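Local coordinates for iron-sulfur cluster assembly protein CyaY (Psychromonas ingrahamii, PDB 4HS5), which probably takes part in iron-sulfur cluster assembly, perhaps as a regulator, and is classed as an iron-binding protein of the frataxin family, at residues K16-I21 with V28-N33; L39-E42 with K46-I49; N50-Q53 with V58-A61. One frame throughout, in Å; residues are numbered along the deposited sequence.

How the contacts relate
The three contacts lie within one frataxin-like domain, an antiparallel sheet with helices 3-24 and 85-97 packed on it. Contact 1 sets helix 3-24 against the edge strand 28-33. Contacts 2 and 3 are successive hairpin pairings that share strand 46-52. The centres of contacts 1 and 2 are about 9 Å apart, and those of contacts 2 and 3 about 14 Å. Contact 1 meets contact 2 where Tyr30 CB packs on Leu39 CD2 at 3.6 Å. Ile48 O and Ala61 N, 2.8 Å apart, probably form a hydrogen bond joining contacts 2 and 3. Contacts 1 and 3 do not touch; their centres are about 15 Å apart.

Contact 1. Residues K16-I21 with V28-N33; sequences KIEEKI and VDYDQN
Glu18 lays its aliphatic stem over one face of the Tyr30 ring. Glu18 CG stands 3.8 Å from the Tyr30 ring centroid, over the face and shifted toward the CD1-CE1 rim, a CH-pi contact. CG is anti to the carbonyl carbon (chi1 -66°) and the chain then runs extended, which carries the carboxylate past the ring toward Gln32. The carboxylate and ring planes are only 14° apart. A water spans the remaining gap, donating to Glu18 OE2 at 2.5 Å and to Gln32 OE1 at 2.6 Å. Gln32 NE2 hydrogen-bonds to Gly34 O.

One helical turn further on, Ile21 points at the strand. Ile21 CD1 meets Val28 CG1 at 3.8 Å and Tyr30 CD2 at 4.0 Å. Ile21 CG2 rests by Val28 O, 3.6 Å away. Glu18 and Ile21 reach Tyr30 from the same side of its ring, Glu18 over the face and Ile21 obliquely near CD2. The Tyr30 OH hydrogen-bonds to Glu22 of the same helix.

The helix runs nearly antiparallel to the strand, at 153°, with the axes 9.6 Å apart. This is the alpha-beta packing of the frataxin fold, helix 3-24 lying along the edge strand. No direct hydrogen bond crosses between the segments. The contact is apolar at Ile21 and Val28 and bridged by water at Glu18 and Gln32.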
ATOM      1  N   LYS A  16       4.257  -2.638  -7.730  1.00  5.26           N
ATOM      2  CA  LYS A  16       4.169  -1.201  -8.043  1.00  6.11           C
ATOM      3  C   LYS A  16       4.695  -0.385  -6.865  1.00  7.38           C
ATOM      4  O   LYS A  16       5.447   0.572  -7.037  1.00  8.05           O
ATOM      5  CB  LYS A  16       2.723  -0.810  -8.357  1.00  7.54           C
ATOM      6  CG  LYS A  16       2.511   0.640  -8.784  1.00 12.98           C
ATOM      7  CD  LYS A  16       1.055   0.830  -9.208  1.00 21.68           C
ATOM      8  CE  LYS A  16       0.815   2.178  -9.874  1.00 33.93           C
ATOM      9  NZ  LYS A  16       1.030   2.153 -11.350  1.00 32.91           N
ATOM     10  N   ILE A  17       4.332  -0.783  -5.654  1.00  5.67           N
ATOM     11  CA  ILE A  17       4.795  -0.061  -4.478  1.00  8.17           C
ATOM     12  C   ILE A  17       6.313  -0.151  -4.396  1.00  7.00           C
ATOM     13  O   ILE A  17       6.989   0.866  -4.196  1.00  7.55           O
ATOM     14  CB  ILE A  17       4.140  -0.594  -3.198  1.00  5.42           C
ATOM     15  CG1 ILE A  17       2.652  -0.240  -3.179  1.00  7.37           C
ATOM     16  CG2 ILE A  17       4.834  -0.021  -1.970  1.00  6.43           C
ATOM     17  CD1 ILE A  17       1.872  -1.024  -2.127  1.00  6.85           C
ATOM     18  N   GLU A  18       6.857  -1.349  -4.590  1.00  6.85           N
ATOM     19  CA  GLU A  18       8.300  -1.579  -4.540  1.00  7.78           C
ATOM     20  C   GLU A  18       9.049  -0.819  -5.629  1.00  8.32           C
ATOM     21  O   GLU A  18      10.064  -0.171  -5.362  1.00 11.04           O
ATOM     22  CB  GLU A  18       8.595  -3.074  -4.620  1.00 10.34           C
ATOM     23  CG  GLU A  18       8.085  -3.793  -3.402  1.00 10.43           C
ATOM     24  CD  GLU A  18       8.006  -5.282  -3.585  1.00 19.54           C
ATOM     25  OE1 GLU A  18       8.344  -5.772  -4.684  1.00 21.21           O
ATOM     26  OE2 GLU A  18       7.593  -5.959  -2.623  1.00 23.15           O
ATOM     27  N   GLU A  19       8.550  -0.911  -6.852  1.00  8.05           N
ATOM     28  CA  GLU A  19       9.164  -0.213  -7.966  1.00 10.63           C
ATOM     29  C   GLU A  19       9.128   1.304  -7.787  1.00 11.94           C
ATOM     30  O   GLU A  19      10.123   1.971  -8.078  1.00 12.62           O
ATOM     31  CB  GLU A  19       8.495  -0.628  -9.274  1.00 11.82           C
ATOM     32  CG  GLU A  19       9.185  -0.098 -10.511  1.00 12.68           C
ATOM     33  CD  GLU A  19       8.812   1.334 -10.778  1.00 20.12           C
ATOM     34  OE1 GLU A  19       7.714   1.730 -10.349  1.00 16.98           O
ATOM     35  OE2 GLU A  19       9.620   2.068 -11.381  1.00 18.05           O
ATOM     36  N   LYS A  20       7.996   1.846  -7.331  1.00 12.66           N
ATOM     37  CA  LYS A  20       7.857   3.299  -7.165  1.00 12.02           C
ATOM     38  C   LYS A  20       8.772   3.838  -6.078  1.00 15.04           C
ATOM     39  O   LYS A  20       9.259   4.963  -6.191  1.00 13.33           O
ATOM     40  CB  LYS A  20       6.415   3.702  -6.887  1.00 10.45           C
ATOM     41  CG  LYS A  20       5.491   3.592  -8.090  1.00 12.27           C
ATOM     42  CD  LYS A  20       5.820   4.644  -9.149  1.00 17.27           C
ATOM     43  CE  LYS A  20       5.069   4.347 -10.435  1.00 21.15           C
ATOM     44  NZ  LYS A  20       5.083   5.491 -11.393  1.00 24.37           N
ATOM     45  N   ILE A  21       8.989   3.050  -5.026  1.00 10.96           N
ATOM     46  CA  ILE A  21       9.977   3.367  -4.000  1.00 12.11           C
ATOM     47  C   ILE A  21      11.388   3.430  -4.599  1.00 18.76           C
ATOM     48  O   ILE A  21      12.116   4.398  -4.373  1.00 16.47           O
ATOM     49  CB  ILE A  21       9.924   2.356  -2.827  1.00 14.00           C
ATOM     50  CG1 ILE A  21       8.692   2.612  -1.953  1.00 10.45           C
ATOM     51  CG2 ILE A  21      11.158   2.452  -1.965  1.00 13.99           C
ATOM     52  CD1 ILE A  21       8.403   1.507  -0.984  1.00 11.62           C
ATOM     53  N   VAL A  28      13.031   4.437   1.979  1.00 14.21           N
ATOM     54  CA  VAL A  28      11.980   3.592   2.507  1.00 16.98           C
ATOM     55  C   VAL A  28      12.416   2.146   2.328  1.00  9.84           C
ATOM     56  O   VAL A  28      12.676   1.707   1.200  1.00 16.05           O
ATOM     57  CB  VAL A  28      10.671   3.821   1.755  1.00 13.27           C
ATOM     58  CG1 VAL A  28       9.583   2.952   2.339  1.00 11.27           C
ATOM     59  CG2 VAL A  28      10.267   5.282   1.836  1.00 18.28           C
ATOM     60  N   ASP A  29      12.529   1.414   3.429  1.00 12.38           N
ATOM     61  CA  ASP A  29      12.824  -0.013   3.355  1.00 14.86           C
ATOM     62  C   ASP A  29      11.523  -0.773   3.178  1.00 12.24           C
ATOM     63  O   ASP A  29      10.492  -0.385   3.730  1.00 13.04           O
ATOM     64  CB  ASP A  29      13.565  -0.501   4.602  1.00 16.45           C
ATOM     65  CG  ASP A  29      15.043  -0.129   4.589  1.00 30.02           C
ATOM     66  OD1 ASP A  29      15.593   0.103   3.492  1.00 36.33           O
ATOM     67  OD2 ASP A  29      15.652  -0.082   5.677  1.00 38.42           O
ATOM     68  N   TYR A  30      11.558  -1.820   2.365  1.00 10.86           N
ATOM     69  CA  TYR A  30      10.388  -2.685   2.231  1.00 11.19           C
ATOM     70  C   TYR A  30      10.742  -4.154   2.401  1.00 16.64           C
ATOM     71  O   TYR A  30      11.795  -4.612   1.955  1.00 15.68           O
ATOM     72  CB  TYR A  30       9.652  -2.451   0.906  1.00 13.32           C
ATOM     73  CG  TYR A  30      10.487  -2.628  -0.343  1.00 10.84           C
ATOM     74  CD1 TYR A  30      10.674  -3.879  -0.909  1.00 11.08           C
ATOM     75  CD2 TYR A  30      11.053  -1.528  -0.980  1.00 11.84           C
ATOM     76  CE1 TYR A  30      11.418  -4.036  -2.058  1.00 11.23           C
ATOM     77  CE2 TYR A  30      11.804  -1.672  -2.122  1.00 17.10           C
ATOM     78  CZ  TYR A  30      11.974  -2.933  -2.663  1.00 12.67           C
ATOM     79  OH  TYR A  30      12.724  -3.064  -3.800  1.00 16.16           O
ATOM     80  N   ASP A  31       9.865  -4.895   3.068  1.00 12.51           N
ATOM     81  CA  ASP A  31      10.059  -6.331   3.176  1.00 18.26           C
ATOM     82  C   ASP A  31       8.721  -7.047   3.063  1.00 14.00           C
ATOM     83  O   ASP A  31       7.743  -6.661   3.721  1.00 12.24           O
ATOM     84  CB  ASP A  31      10.742  -6.693   4.496  1.00 18.21           C
ATOM     85  CG  ASP A  31      11.019  -8.177   4.609  1.00 21.41           C
ATOM     86  OD1 ASP A  31      11.676  -8.726   3.700  1.00 40.92           O
ATOM     87  OD2 ASP A  31      10.559  -8.799   5.590  1.00 33.97           O
ATOM     88  N   GLN A  32       8.666  -8.083   2.227  1.00 17.95           N
ATOM     89  CA  GLN A  32       7.483  -8.930   2.187  1.00 16.92           C
ATOM     90  C   GLN A  32       7.692 -10.200   3.003  1.00 19.75           C
ATOM     91  O   GLN A  32       8.695 -10.902   2.852  1.00 23.40           O
ATOM     92  CB  GLN A  32       7.056  -9.275   0.755  1.00 19.36           C
ATOM     93  CG  GLN A  32       5.702  -9.992   0.707  1.00 20.24           C
ATOM     94  CD  GLN A  32       5.139 -10.135  -0.698  1.00 21.28           C
ATOM     95  OE1 GLN A  32       5.722  -9.653  -1.666  1.00 24.87           O
ATOM     96  NE2 GLN A  32       3.994 -10.802  -0.810  1.00 26.34           N
ATOM     97  N   ASN A  33       6.733 -10.473   3.879  1.00 15.98           N
ATOM     98  CA  ASN A  33       6.742 -11.650   4.723  1.00 19.99           C
ATOM     99  C   ASN A  33       5.359 -12.285   4.615  1.00 16.65           C
ATOM    100  O   ASN A  33       4.403 -11.815   5.227  1.00 14.96           O
ATOM    101  CB  ASN A  33       7.049 -11.233   6.164  1.00 19.99           C
ATOM    102  CG  ASN A  33       6.936 -12.375   7.144  1.00 25.07           C
ATOM    103  OD1 ASN A  33       7.196 -13.527   6.803  1.00 23.80           O
ATOM    104  ND2 ASN A  33       6.538 -12.064   8.373  1.00 21.07           N
TER
HETATM  105  O   HOH W   1       7.842  -8.474  -2.666  1.00 29.11           O

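Contact 2. Residues L39-E42 with K46-I49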
ATOM      1  N   LEU A  39       6.641  -1.363   5.275  1.00  7.27           N
ATOM      2  CA  LEU A  39       7.493  -0.260   4.862  1.00  6.26           C
ATOM      3  C   LEU A  39       8.061   0.376   6.119  1.00  8.67           C
ATOM      4  O   LEU A  39       7.313   0.672   7.051  1.00  9.49           O
ATOM      5  CB  LEU A  39       6.673   0.769   4.090  1.00  7.30           C
ATOM      6  CG  LEU A  39       5.850   0.249   2.912  1.00  6.65           C
ATOM      7  CD1 LEU A  39       5.188   1.388   2.177  1.00 10.10           C
ATOM      8  CD2 LEU A  39       6.736  -0.551   1.976  1.00  9.78           C
ATOM      9  N   GLU A  40       9.371   0.581   6.162  1.00 11.64           N
ATOM     10  CA  GLU A  40       9.965   1.277   7.299  1.00 11.27           C
ATOM     11  C   GLU A  40      10.730   2.518   6.867  1.00 11.74           C
ATOM     12  O   GLU A  40      11.437   2.520   5.859  1.00 12.40           O
ATOM     13  CB  GLU A  40      10.862   0.357   8.132  1.00 16.94           C
ATOM     14  CG  GLU A  40      11.497   1.076   9.329  1.00 20.52           C
ATOM     15  CD  GLU A  40      12.042   0.129  10.381  1.00 34.70           C
ATOM     16  OE1 GLU A  40      11.863  -1.100  10.237  1.00 32.12           O
ATOM     17  OE2 GLU A  40      12.638   0.625  11.365  1.00 34.18           O
ATOM     18  N   PHE A  41      10.577   3.570   7.656  1.00 12.65           N
ATOM     19  CA  PHE A  41      11.244   4.827   7.399  1.00 15.11           C
ATOM     20  C   PHE A  41      12.435   4.970   8.356  1.00 12.10           C
ATOM     21  O   PHE A  41      12.565   4.212   9.319  1.00 15.05           O
ATOM     22  CB  PHE A  41      10.229   5.958   7.542  1.00 15.92           C
ATOM     23  CG  PHE A  41       8.953   5.713   6.768  1.00 17.77           C
ATOM     24  CD1 PHE A  41       8.957   5.734   5.382  1.00 18.11           C
ATOM     25  CD2 PHE A  41       7.761   5.441   7.428  1.00 14.26           C
ATOM     26  CE1 PHE A  41       7.794   5.498   4.659  1.00 17.70           C
ATOM     27  CE2 PHE A  41       6.590   5.208   6.713  1.00 15.82           C
ATOM     28  CZ  PHE A  41       6.608   5.229   5.329  1.00 19.46           C
ATOM     29  N   GLU A  42      13.332   5.907   8.090  1.00 20.72           N
ATOM     30  CA  GLU A  42      14.503   5.963   8.954  1.00 21.20           C
ATOM     31  C   GLU A  42      14.201   6.531  10.340  1.00 21.73           C
ATOM     32  O   GLU A  42      14.996   6.358  11.261  1.00 25.03           O
ATOM     33  CB  GLU A  42      15.704   6.633   8.289  1.00 31.27           C
ATOM     34  CG  GLU A  42      15.397   7.847   7.465  1.00 27.57           C
ATOM     35  CD  GLU A  42      16.663   8.421   6.872  1.00 39.45           C
ATOM     36  OE1 GLU A  42      17.735   7.810   7.087  1.00 41.55           O
ATOM     37  OE2 GLU A  42      16.587   9.471   6.204  1.00 40.02           O
ATOM     38  N   LYS A  46       6.579   2.826  10.757  1.00 12.41           N
ATOM     39  CA  LYS A  46       6.278   1.847   9.721  1.00 13.30           C
ATOM     40  C   LYS A  46       4.887   2.031   9.137  1.00  8.72           C
ATOM     41  O   LYS A  46       4.031   2.697   9.712  1.00  9.65           O
ATOM     42  CB  LYS A  46       6.365   0.428  10.293  1.00 15.12           C
ATOM     43  CG  LYS A  46       7.708   0.025  10.858  1.00 21.53           C
ATOM     44  CD  LYS A  46       7.592  -1.343  11.505  1.00 30.44           C
ATOM     45  CE  LYS A  46       8.906  -1.794  12.119  1.00 41.43           C
ATOM     46  NZ  LYS A  46       8.797  -3.184  12.673  1.00 46.89           N
ATOM     47  N   LEU A  47       4.671   1.425   7.971  1.00  7.92           N
ATOM     48  CA  LEU A  47       3.331   1.229   7.427  1.00  7.21           C
ATOM     49  C   LEU A  47       3.225  -0.257   7.147  1.00  7.40           C
ATOM     50  O   LEU A  47       4.173  -0.867   6.671  1.00  8.96           O
ATOM     51  CB  LEU A  47       3.140   2.007   6.124  1.00  6.14           C
ATOM     52  CG  LEU A  47       3.180   3.534   6.235  1.00 10.60           C
ATOM     53  CD1 LEU A  47       3.100   4.214   4.886  1.00 12.17           C
ATOM     54  CD2 LEU A  47       2.058   4.006   7.127  1.00 10.15           C
ATOM     55  N   ILE A  48       2.077  -0.851   7.447  1.00  5.41           N
ATOM     56  CA  ILE A  48       1.924  -2.281   7.259  1.00  8.43           C
ATOM     57  C   ILE A  48       0.823  -2.522   6.250  1.00  5.71           C
ATOM     58  O   ILE A  48      -0.305  -2.080   6.437  1.00  5.42           O
ATOM     59  CB  ILE A  48       1.548  -2.995   8.559  1.00  9.56           C
ATOM     60  CG1 ILE A  48       2.566  -2.681   9.651  1.00 12.36           C
ATOM     61  CG2 ILE A  48       1.486  -4.507   8.321  1.00 11.42           C
ATOM     62  CD1 ILE A  48       2.082  -3.052  11.040  1.00 14.74           C
ATOM     63  N   ILE A  49       1.154  -3.231   5.176  1.00  6.12           N
ATOM     64  CA  ILE A  49       0.196  -3.552   4.127  1.00  5.21           C
ATOM     65  C   ILE A  49      -0.067  -5.053   4.178  1.00  6.98           C
ATOM     66  O   ILE A  49       0.844  -5.848   4.390  1.00  7.16           O
ATOM     67  CB  ILE A  49       0.726  -3.116   2.754  1.00  5.87           C
ATOM     68  CG1 ILE A  49       0.864  -1.603   2.728  1.00  9.04           C
ATOM     69  CG2 ILE A  49      -0.198  -3.577   1.632  1.00  7.35           C
ATOM     70  CD1 ILE A  49       1.809  -1.105   1.684  1.00 10.62           C
TER
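Phe41 and Leu47 each hold CG anti to the carbonyl carbon (chi1 -50° and -66°), and these torsions bring ring and isobutyl group together on the helix-facing side of the sheet. The two side chains cross at a slant. Leu47 CD1 comes to the edge of the Phe41 ring, near its plane, 3.7 Å from CZ. Leu47 CG lies 3.8 Å from Phe41 CE2, so the leucine branch point shares the contact with its methyl.

Leu39 sits on the same face. Leu39 CB is 4.3 Å from Leu47 CB, and Leu39 CD1 reaches Ile49 CD1 at 4.2 Å. Helix 85-97 covers Phe41 through Ile93, Gln96 and Ser97, while helix 3-24 meets Leu39 through Ile21.

The backbones form an antiparallel beta hairpin. Leu39 and Leu47 are a hydrogen-bonded pair: Leu39 N donates a hydrogen bond to Leu47 O, and Leu47 N donates one to Leu39 O, each 2.9 Å long. The first is nearly straight at 173°. Leu39 O also receives a CA-H...O contact from Lys46.

Glu40 and Lys46 are the next, non-hydrogen-bonded pair, with side chains on the other face. Both chains are extended, and Glu40 OE1 lies 3.6 Å from Lys46 CE. The charged atoms OE1 of Glu40 and NZ of Lys46 remain 4.4 Å apart, beyond a salt bridge. The attraction is probably modest, since the lysine is exposed to solvent. The hairpin is therefore two-sided: an apolar face built into the core beneath the helices, and a face where opposite charges are near each other but not joined.

Contact 3. Residues N50-Q53 with V58-A61; sequences NRQQ and VWLA
The Trp59 indole carries Gln52 CG over one face. Gln52 CG lies 3.7 Å from the centroid of the Trp59 five-membered ring, a CH-pi contact. The Trp59 ring also stacks with that of His68 on the next strand, and its NE1 hydrogen-bonds to Gln57. The setting is an antiparallel beta hairpin of strands 46-52 and 57-61 in the frataxin sheet.

Gln52 bends at chi2 (-60°), which swings its amide over the six-membered ring. Gln52 NE2 is 3.8 Å from Trp59 CE3, and the amide plane is steeply inclined to the indole, at 68°. With an alanine at Trp59's position, Gln52 CG is likely to lose its aromatic cover and His68 its stacking partner.

On the opposite face of the sheet, Arg51 and Val58 form a non-hydrogen-bonded pair. Their side chains meet only loosely. The Arg51 guanidinium turns to helix 3-24, with a salt bridge to Asp11 and a cation-pi contact with Tyr14.

Asn50 and Trp59 are the hydrogen-bonded pair. Asn50 N donates to Trp59 O at 2.9 Å. Trp59 N donates to Asn50 O at 2.8 Å, almost straight at 173°.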
ATOM      1  N   ASN A  50      -1.325  -5.433   4.035  1.00  7.51           N
ATOM      2  CA  ASN A  50      -1.698  -6.831   4.124  1.00 10.14           C
ATOM      3  C   ASN A  50      -2.685  -7.172   3.023  1.00 10.68           C
ATOM      4  O   ASN A  50      -3.353  -6.294   2.484  1.00 12.36           O
ATOM      5  CB  ASN A  50      -2.303  -7.106   5.497  1.00  9.29           C
ATOM      6  CG  ASN A  50      -2.223  -8.559   5.886  1.00 11.95           C
ATOM      7  OD1 ASN A  50      -2.066  -9.440   5.037  1.00 15.64           O
ATOM      8  ND2 ASN A  50      -2.352  -8.826   7.182  1.00 13.97           N
ATOM      9  N   ARG A  51      -2.737  -8.443   2.655  1.00 10.29           N
ATOM     10  CA  ARG A  51      -3.739  -8.910   1.701  1.00 14.08           C
ATOM     11  C   ARG A  51      -4.695  -9.797   2.446  1.00 17.80           C
ATOM     12  O   ARG A  51      -4.289 -10.603   3.290  1.00 22.31           O
ATOM     13  CB  ARG A  51      -3.093  -9.691   0.559  1.00 19.77           C
ATOM     14  CG  ARG A  51      -2.309  -8.844  -0.402  1.00 23.47           C
ATOM     15  CD  ARG A  51      -0.994  -9.516  -0.766  1.00 21.36           C
ATOM     16  NE  ARG A  51      -1.127 -10.575  -1.752  1.00 27.66           N
ATOM     17  CZ  ARG A  51      -0.448 -10.610  -2.892  1.00 23.96           C
ATOM     18  NH1 ARG A  51       0.403  -9.635  -3.188  1.00 16.88           N
ATOM     19  NH2 ARG A  51      -0.626 -11.615  -3.742  1.00 25.15           N
ATOM     20  N   GLN A  52      -5.979  -9.636   2.172  1.00 15.87           N
ATOM     21  CA  GLN A  52      -6.951 -10.524   2.766  1.00 17.26           C
ATOM     22  C   GLN A  52      -7.705 -11.226   1.655  1.00 21.41           C
ATOM     23  O   GLN A  52      -8.724 -10.728   1.171  1.00 21.78           O
ATOM     24  CB  GLN A  52      -7.877  -9.765   3.707  1.00 18.02           C
ATOM     25  CG  GLN A  52      -7.146  -9.042   4.850  1.00 27.50           C
ATOM     26  CD  GLN A  52      -6.347  -9.966   5.775  1.00 27.34           C
ATOM     27  OE1 GLN A  52      -6.245 -11.176   5.559  1.00 34.71           O
ATOM     28  NE2 GLN A  52      -5.784  -9.383   6.824  1.00 23.25           N
ATOM     29  N   GLN A  53      -7.166 -12.374   1.248  1.00 26.75           N
ATOM     30  CA  GLN A  53      -7.662 -13.121   0.095  1.00 27.12           C
ATOM     31  C   GLN A  53      -9.151 -13.469   0.127  1.00 26.96           C
ATOM     32  O   GLN A  53      -9.840 -13.264  -0.865  1.00 30.57           O
ATOM     33  CB  GLN A  53      -6.828 -14.382  -0.152  1.00 28.57           C
ATOM     34  CG  GLN A  53      -7.156 -15.079  -1.467  1.00 26.26           C
ATOM     35  CD  GLN A  53      -7.183 -16.589  -1.340  1.00 39.04           C
ATOM     36  OE1 GLN A  53      -6.492 -17.301  -2.067  1.00 40.70           O
ATOM     37  NE2 GLN A  53      -8.000 -17.087  -0.421  1.00 39.65           N
ATOM     38  N   VAL A  58      -7.140  -5.322   0.057  1.00  7.41           N
ATOM     39  CA  VAL A  58      -5.803  -5.002   0.542  1.00  6.07           C
ATOM     40  C   VAL A  58      -6.017  -4.078   1.736  1.00  6.34           C
ATOM     41  O   VAL A  58      -6.931  -3.242   1.732  1.00  7.16           O
ATOM     42  CB  VAL A  58      -4.957  -4.316  -0.552  1.00  7.58           C
ATOM     43  CG1 VAL A  58      -3.717  -3.667   0.030  1.00 11.92           C
ATOM     44  CG2 VAL A  58      -4.571  -5.326  -1.662  1.00  9.88           C
ATOM     45  N   TRP A  59      -5.211  -4.256   2.784  1.00  7.39           N
ATOM     46  CA  TRP A  59      -5.301  -3.422   3.981  1.00  7.77           C
ATOM     47  C   TRP A  59      -4.032  -2.599   4.169  1.00  8.42           C
ATOM     48  O   TRP A  59      -2.946  -3.000   3.739  1.00 10.24           O
ATOM     49  CB  TRP A  59      -5.560  -4.262   5.234  1.00 10.15           C
ATOM     50  CG  TRP A  59      -6.909  -4.928   5.278  1.00 12.61           C
ATOM     51  CD1 TRP A  59      -7.836  -4.987   4.277  1.00 12.41           C
ATOM     52  CD2 TRP A  59      -7.479  -5.635   6.388  1.00 20.69           C
ATOM     53  NE1 TRP A  59      -8.948  -5.683   4.692  1.00 19.01           N
ATOM     54  CE2 TRP A  59      -8.751  -6.095   5.984  1.00 25.61           C
ATOM     55  CE3 TRP A  59      -7.038  -5.925   7.682  1.00 23.42           C
ATOM     56  CZ2 TRP A  59      -9.587  -6.829   6.831  1.00 26.35           C
ATOM     57  CZ3 TRP A  59      -7.868  -6.656   8.520  1.00 29.88           C
ATOM     58  CH2 TRP A  59      -9.127  -7.099   8.089  1.00 26.85           C
ATOM     59  N   LEU A  60      -4.189  -1.423   4.775  1.00  6.88           N
ATOM     60  CA  LEU A  60      -3.058  -0.569   5.135  1.00  6.18           C
ATOM     61  C   LEU A  60      -3.230  -0.075   6.557  1.00  7.12           C
ATOM     62  O   LEU A  60      -4.274   0.478   6.899  1.00  8.90           O
ATOM     63  CB  LEU A  60      -2.986   0.641   4.207  1.00  7.95           C
ATOM     64  CG  LEU A  60      -2.040   1.762   4.653  1.00 11.97           C
ATOM     65  CD1 LEU A  60      -0.605   1.308   4.569  1.00  8.15           C
ATOM     66  CD2 LEU A  60      -2.250   3.010   3.805  1.00 11.78           C
ATOM     67  N   ALA A  61      -2.201  -0.282   7.370  1.00  5.72           N
ATOM     68  CA  ALA A  61      -2.139   0.256   8.717  1.00  7.68           C
ATOM     69  C   ALA A  61      -1.181   1.433   8.722  1.00  6.26           C
ATOM     70  O   ALA A  61      -0.005   1.283   8.400  1.00  6.92           O
ATOM     71  CB  ALA A  61      -1.664  -0.803   9.667  1.00 10.00           C
TER